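Local structure of L-lysine 6-monooxygenase involved in desferrioxamine biosynthesis (Erwinia amylovora CFBP1430, 5O8P) at residues L151-A163 with S372-A384. The protein probably catalyses the FAD- and NADPH-dependent N-hydroxylation of cadaverine, a step in making the siderophore desferrioxamine. Residues are numbered along the deposited sequence; the frame is centred on the assembly and turned at random.
With FAD (flavin-adenine dinucleotide), chain C.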
loop_
_atom_site.group_PDB
_atom_site.type_symbol
_atom_site.label_atom_id
_atom_site.label_comp_id
_atom_site.label_asym_id
_atom_site.label_seq_id
_atom_site.Cartn_x
_atom_site.Cartn_y
_atom_site.Cartn_z
ATOM N N LEU B 151 17.433 37.757 -33.397
ATOM C CA LEU B 151 18.478 38.380 -32.601
ATOM C C LEU B 151 18.145 38.220 -31.138
ATOM O O LEU B 151 16.967 38.226 -30.765
ATOM C CB LEU B 151 18.587 39.850 -32.976
ATOM C CG LEU B 151 19.106 40.050 -34.400
ATOM C CD1 LEU B 151 18.759 41.423 -34.969
ATOM C CD2 LEU B 151 20.600 39.785 -34.431
ATOM N N ALA B 152 19.177 38.052 -30.312
ATOM C CA ALA B 152 18.969 37.833 -28.876
ATOM C C ALA B 152 20.226 37.992 -28.041
ATOM O O ALA B 152 21.327 37.593 -28.446
ATOM C CB ALA B 152 18.387 36.447 -28.630
ATOM N N HIS B 153 20.037 38.546 -26.848
ATOM C CA HIS B 153 21.131 38.744 -25.901
ATOM C C HIS B 153 21.568 37.432 -25.266
ATOM O O HIS B 153 22.767 37.230 -24.998
ATOM C CB HIS B 153 20.723 39.743 -24.822
ATOM C CG HIS B 153 20.567 41.144 -25.332
ATOM N ND1 HIS B 153 21.651 41.963 -25.571
ATOM C CD2 HIS B 153 19.463 41.867 -25.652
ATOM C CE1 HIS B 153 21.221 43.131 -26.015
ATOM N NE2 HIS B 153 19.898 43.097 -26.079
ATOM N N ARG B 154 20.590 36.554 -25.034
ATOM C CA ARG B 154 20.806 35.285 -24.379
ATOM C C ARG B 154 20.108 34.131 -25.094
ATOM O O ARG B 154 19.013 34.279 -25.639
ATOM C CB ARG B 154 20.268 35.380 -22.956
ATOM C CG ARG B 154 20.999 36.374 -22.067
ATOM C CD ARG B 154 20.244 36.621 -20.794
ATOM N NE ARG B 154 19.363 37.759 -21.010
ATOM C CZ ARG B 154 19.616 39.012 -20.645
ATOM N NH1 ARG B 154 20.740 39.332 -20.003
ATOM N NH2 ARG B 154 18.717 39.960 -20.926
ATOM N N LEU B 155 20.743 32.964 -25.064
ATOM C CA LEU B 155 20.154 31.723 -25.569
ATOM C C LEU B 155 19.975 30.711 -24.447
ATOM O O LEU B 155 20.781 30.653 -23.521
ATOM C CB LEU B 155 21.082 31.112 -26.616
ATOM C CG LEU B 155 21.455 31.987 -27.798
ATOM C CD1 LEU B 155 22.558 31.317 -28.597
ATOM C CD2 LEU B 155 20.220 32.240 -28.639
ATOM N N VAL B 156 18.940 29.893 -24.540
ATOM C CA VAL B 156 18.775 28.770 -23.623
ATOM C C VAL B 156 18.468 27.542 -24.481
ATOM O O VAL B 156 17.415 27.454 -25.124
ATOM C CB VAL B 156 17.770 29.068 -22.466
ATOM C CG1 VAL B 156 16.800 30.175 -22.826
ATOM C CG2 VAL B 156 16.994 27.834 -22.013
ATOM N N LEU B 157 19.422 26.606 -24.479
ATOM C CA LEU B 157 19.397 25.419 -25.343
ATOM C C LEU B 157 18.683 24.247 -24.661
ATOM O O LEU B 157 19.262 23.569 -23.824
ATOM C CB LEU B 157 20.828 25.023 -25.726
ATOM C CG LEU B 157 21.704 26.132 -26.317
ATOM C CD1 LEU B 157 23.093 25.634 -26.676
ATOM C CD2 LEU B 157 21.063 26.774 -27.529
ATOM N N GLY B 158 17.417 24.033 -25.010
ATOM C CA GLY B 158 16.631 22.911 -24.508
ATOM C C GLY B 158 16.366 21.887 -25.595
ATOM O O GLY B 158 15.254 21.381 -25.710
ATOM N N THR B 159 17.414 21.600 -26.370
ATOM C CA THR B 159 17.381 20.778 -27.584
ATOM C C THR B 159 17.018 19.325 -27.268
ATOM O O THR B 159 16.374 18.656 -28.059
ATOM C CB THR B 159 18.776 20.860 -28.305
ATOM O OG1 THR B 159 18.739 21.915 -29.276
ATOM C CG2 THR B 159 19.212 19.567 -29.012
ATOM N N GLY B 160 17.449 18.847 -26.111
ATOM C CA GLY B 160 17.204 17.481 -25.719
ATOM C C GLY B 160 18.204 16.500 -26.293
ATOM O O GLY B 160 19.026 16.864 -27.147
ATOM N N PRO B 161 18.213 15.265 -25.747
ATOM C CA PRO B 161 19.174 14.270 -26.160
ATOM C C PRO B 161 18.572 13.425 -27.262
ATOM O O PRO B 161 17.370 13.488 -27.487
ATOM C CB PRO B 161 19.377 13.454 -24.880
ATOM C CG PRO B 161 18.063 13.526 -24.171
ATOM C CD PRO B 161 17.314 14.715 -24.710
ATOM N N SER B 162 19.407 12.647 -27.938
ATOM C CA SER B 162 18.970 11.824 -29.060
ATOM C C SER B 162 19.052 10.345 -28.702
ATOM O O SER B 162 19.855 9.945 -27.850
ATOM C CB SER B 162 19.837 12.123 -30.283
ATOM O OG SER B 162 19.748 13.487 -30.663
ATOM N N ALA B 163 18.213 9.536 -29.355
ATOM C CA ALA B 163 18.196 8.084 -29.157
ATOM C C ALA B 163 19.586 7.523 -29.442
ATOM O O ALA B 163 20.277 8.002 -30.344
ATOM C CB ALA B 163 17.184 7.437 -30.076
ATOM N N SER B 372 25.059 28.023 -17.279
ATOM C CA SER B 372 25.619 28.746 -18.405
ATOM C C SER B 372 26.856 28.027 -18.959
ATOM O O SER B 372 27.600 27.410 -18.198
ATOM C CB SER B 372 25.958 30.186 -17.996
ATOM O OG SER B 372 27.181 30.266 -17.287
ATOM N N ILE B 373 27.060 28.119 -20.280
ATOM C CA ILE B 373 28.214 27.472 -20.948
ATOM C C ILE B 373 29.175 28.467 -21.610
ATOM O O ILE B 373 30.219 28.069 -22.133
ATOM C CB ILE B 373 27.797 26.324 -21.921
ATOM C CG1 ILE B 373 27.114 26.863 -23.183
ATOM C CG2 ILE B 373 26.925 25.318 -21.186
ATOM C CD1 ILE B 373 26.677 25.788 -24.166
ATOM N N ASP B 374 28.852 29.752 -21.554
ATOM C CA ASP B 374 29.725 30.795 -22.084
ATOM C C ASP B 374 30.449 31.478 -20.930
ATOM O O ASP B 374 30.292 31.079 -19.766
ATOM C CB ASP B 374 28.913 31.812 -22.895
ATOM C CG ASP B 374 27.951 32.605 -22.039
ATOM O OD1 ASP B 374 27.145 31.954 -21.337
ATOM O OD2 ASP B 374 27.981 33.865 -22.049
ATOM N N ARG B 375 31.228 32.503 -21.266
ATOM C CA ARG B 375 32.018 33.241 -20.291
ATOM C C ARG B 375 31.331 34.513 -19.778
ATOM O O ARG B 375 31.967 35.295 -19.067
ATOM C CB ARG B 375 33.381 33.580 -20.905
ATOM C CG ARG B 375 34.130 32.374 -21.447
ATOM C CD ARG B 375 35.476 32.749 -22.039
ATOM N NE ARG B 375 36.194 31.557 -22.499
ATOM C CZ ARG B 375 35.983 30.910 -23.652
ATOM N NH1 ARG B 375 35.065 31.308 -24.531
ATOM N NH2 ARG B 375 36.707 29.832 -23.933
ATOM N N HIS B 376 30.053 34.725 -20.123
ATOM C CA HIS B 376 29.333 35.965 -19.771
ATOM C C HIS B 376 27.856 35.791 -19.347
ATOM O O HIS B 376 27.108 36.766 -19.339
ATOM C CB HIS B 376 29.420 36.967 -20.941
ATOM C CG HIS B 376 30.820 37.328 -21.337
ATOM N ND1 HIS B 376 31.476 36.727 -22.394
ATOM C CD2 HIS B 376 31.693 38.220 -20.814
ATOM C CE1 HIS B 376 32.688 37.233 -22.511
ATOM N NE2 HIS B 376 32.846 38.140 -21.562
ATOM N N ASN B 377 27.444 34.582 -18.961
ATOM C CA ASN B 377 26.055 34.305 -18.522
ATOM C C ASN B 377 24.992 34.678 -19.552
ATOM O O ASN B 377 24.016 35.369 -19.246
ATOM C CB ASN B 377 25.764 34.980 -17.177
ATOM C CG ASN B 377 26.789 34.624 -16.130
ATOM O OD1 ASN B 377 27.274 33.500 -16.091
ATOM N ND2 ASN B 377 27.134 35.582 -15.283
ATOM N N GLN B 378 25.203 34.189 -20.769
ATOM C CA GLN B 378 24.311 34.430 -21.904
ATOM C C GLN B 378 23.803 33.172 -22.641
ATOM O O GLN B 378 22.698 33.186 -23.171
ATOM C CB GLN B 378 25.002 35.354 -22.900
ATOM C CG GLN B 378 25.363 36.717 -22.346
ATOM C CD GLN B 378 26.059 37.577 -23.370
ATOM O OE1 GLN B 378 26.953 37.119 -24.089
ATOM N NE2 GLN B 378 25.652 38.830 -23.449
ATOM N N VAL B 379 24.597 32.109 -22.688
ATOM C CA VAL B 379 24.207 30.874 -23.338
ATOM C C VAL B 379 23.990 29.860 -22.234
ATOM O O VAL B 379 24.946 29.476 -21.568
ATOM C CB VAL B 379 25.306 30.374 -24.290
ATOM C CG1 VAL B 379 24.849 29.122 -25.030
ATOM C CG2 VAL B 379 25.665 31.456 -25.268
ATOM N N PHE B 380 22.737 29.447 -22.046
ATOM C CA PHE B 380 22.364 28.484 -21.006
ATOM C C PHE B 380 21.942 27.154 -21.597
ATOM O O PHE B 380 21.587 27.080 -22.765
ATOM C CB PHE B 380 21.225 29.048 -20.166
ATOM C CG PHE B 380 21.592 30.299 -19.443
ATOM C CD1 PHE B 380 22.252 30.239 -18.232
ATOM C CD2 PHE B 380 21.304 31.540 -19.988
ATOM C CE1 PHE B 380 22.599 31.391 -17.556
ATOM C CE2 PHE B 380 21.644 32.698 -19.329
ATOM C CZ PHE B 380 22.299 32.622 -18.114
ATOM N N VAL B 381 21.942 26.111 -20.778
ATOM C CA VAL B 381 21.501 24.797 -21.243
ATOM C C VAL B 381 20.500 24.182 -20.265
ATOM O O VAL B 381 20.604 24.414 -19.076
ATOM C CB VAL B 381 22.692 23.841 -21.499
ATOM C CG1 VAL B 381 23.610 24.365 -22.611
ATOM C CG2 VAL B 381 23.494 23.541 -20.226
ATOM N N GLN B 382 19.537 23.433 -20.795
ATOM C CA GLN B 382 18.563 22.660 -20.023
ATOM C C GLN B 382 18.854 21.211 -20.381
ATOM O O GLN B 382 18.758 20.852 -21.549
ATOM C CB GLN B 382 17.136 22.974 -20.470
ATOM C CG GLN B 382 16.747 24.434 -20.379
ATOM C CD GLN B 382 15.672 24.697 -19.360
ATOM O OE1 GLN B 382 15.797 24.318 -18.204
ATOM N NE2 GLN B 382 14.588 25.351 -19.789
ATOM N N ASN B 383 19.184 20.372 -19.395
ATOM C CA ASN B 383 19.388 18.940 -19.631
ATOM C C ASN B 383 20.581 18.615 -20.567
ATOM O O ASN B 383 20.474 17.731 -21.418
ATOM C CB ASN B 383 18.074 18.330 -20.175
ATOM C CG ASN B 383 17.995 16.798 -20.064
ATOM O OD1 ASN B 383 18.431 16.174 -19.084
ATOM N ND2 ASN B 383 17.393 16.186 -21.088
ATOM N N ALA B 384 21.703 19.303 -20.422
ATOM C CA ALA B 384 22.982 18.806 -20.995
ATOM C C ALA B 384 24.141 18.972 -19.996
ATOM O O ALA B 384 25.308 19.117 -20.380
ATOM C CB ALA B 384 23.277 19.494 -22.323
HETATM P PA FAD C . 12.841 16.863 -25.699
HETATM O O1A FAD C . 11.558 16.094 -25.953
HETATM O O2A FAD C . 14.160 16.260 -26.118
HETATM O O5B FAD C . 12.632 18.291 -26.425
HETATM C C5B FAD C . 13.521 18.786 -27.420
HETATM C C4B FAD C . 12.807 19.523 -28.547
HETATM O O4B FAD C . 13.752 20.346 -29.248
HETATM C C3B FAD C . 12.212 18.576 -29.583
HETATM O O3B FAD C . 10.866 18.984 -29.863
HETATM C C2B FAD C . 13.150 18.680 -30.784
HETATM O O2B FAD C . 12.508 18.491 -32.049
HETATM C C1B FAD C . 13.670 20.099 -30.659
HETATM N N9A FAD C . 14.937 20.401 -31.380
HETATM C C8A FAD C . 16.111 19.736 -31.349
HETATM N N7A FAD C . 17.025 20.349 -32.154
HETATM C C5A FAD C . 16.432 21.426 -32.711
HETATM C C6A FAD C . 16.805 22.514 -33.657
HETATM N N6A FAD C . 18.048 22.580 -34.193
HETATM N N1A FAD C . 15.864 23.445 -33.966
HETATM C C2A FAD C . 14.618 23.404 -33.449
HETATM N N3A FAD C . 14.214 22.443 -32.595
HETATM C C4A FAD C . 15.056 21.452 -32.194
HETATM N N1 FAD C . 11.585 12.262 -16.614
HETATM C C2 FAD C . 10.812 12.439 -15.510
HETATM O O2 FAD C . 11.213 13.237 -14.633
HETATM N N3 FAD C . 9.636 11.795 -15.339
HETATM C C4 FAD C . 9.160 10.928 -16.251
HETATM O O4 FAD C . 8.076 10.342 -16.067
HETATM C C4X FAD C . 9.945 10.678 -17.486
HETATM N N5 FAD C . 9.521 9.824 -18.442
HETATM C C5X FAD C . 10.263 9.616 -19.555
HETATM C C6 FAD C . 9.776 8.721 -20.506
HETATM C C7 FAD C . 10.483 8.457 -21.677
HETATM C C7M FAD C . 9.936 7.481 -22.690
HETATM C C8 FAD C . 11.783 9.150 -21.909
HETATM C C8M FAD C . 12.566 8.882 -23.166
HETATM C C9 FAD C . 12.281 10.045 -20.962
HETATM C C9A FAD C . 11.578 10.322 -19.775
HETATM N N10 FAD C . 12.047 11.238 -18.773
HETATM C C10 FAD C . 11.233 11.418 -17.619
HETATM C "C1'" FAD C . 13.320 12.003 -18.876
HETATM C "C2'" FAD C . 13.119 13.419 -19.463
HETATM O "O2'" FAD C . 12.001 14.074 -18.828
HETATM C "C3'" FAD C . 12.925 13.439 -20.992
HETATM O "O3'" FAD C . 14.077 12.889 -21.650
HETATM C "C4'" FAD C . 12.667 14.842 -21.556
HETATM O "O4'" FAD C . 11.929 14.736 -22.778
HETATM C "C5'" FAD C . 13.952 15.620 -21.825
HETATM O "O5'" FAD C . 13.660 17.018 -21.825
HETATM P P FAD C . 13.935 17.908 -23.127
HETATM O O1P FAD C . 13.460 19.317 -22.840
HETATM O O2P FAD C . 15.382 17.650 -23.442
HETATM O O3P FAD C . 12.861 17.162 -24.098
#
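V156 and F380 sit at the middle of two short parallel strands, 155-157 and 379-381, tied by four backbone hydrogen bonds: L155 N to Q378 O, F380 N to L155 O, L157 N to F380 O and Q382 N to L157 O. On one face of the sheet L157 does most of the packing. With its CG anti to its own carbonyl carbon (chi1 -52°) and chi2 extended, CD1 is carried to V379 CG1 on the neighbouring strand (4.2 Å) and to I373 CD1 in the loop before it (4.4 Å), while its CB meets V381 CG1. The other face carries V156, whose CB faces F380 CB at 4.2 Å and whose CG2 rests on Q382 CG at 3.8 Å. A bend at chi2 of Q382 then turns its buried amide to N20, R402 and N403, which bind it. The F380 ring has R154 CD at its edge, and helix 399-410 packs against this face through L406. Past the strand ends both segments reach the cofactor: N383 ND2 makes a weak hydrogen bond to FAD O2P (3.4 Å), with P161 CD close by. Here the edge of a Rossmann-like FAD-binding sheet, extended by strand 379-381, delivers loops to the dinucleotide's pyrophosphate.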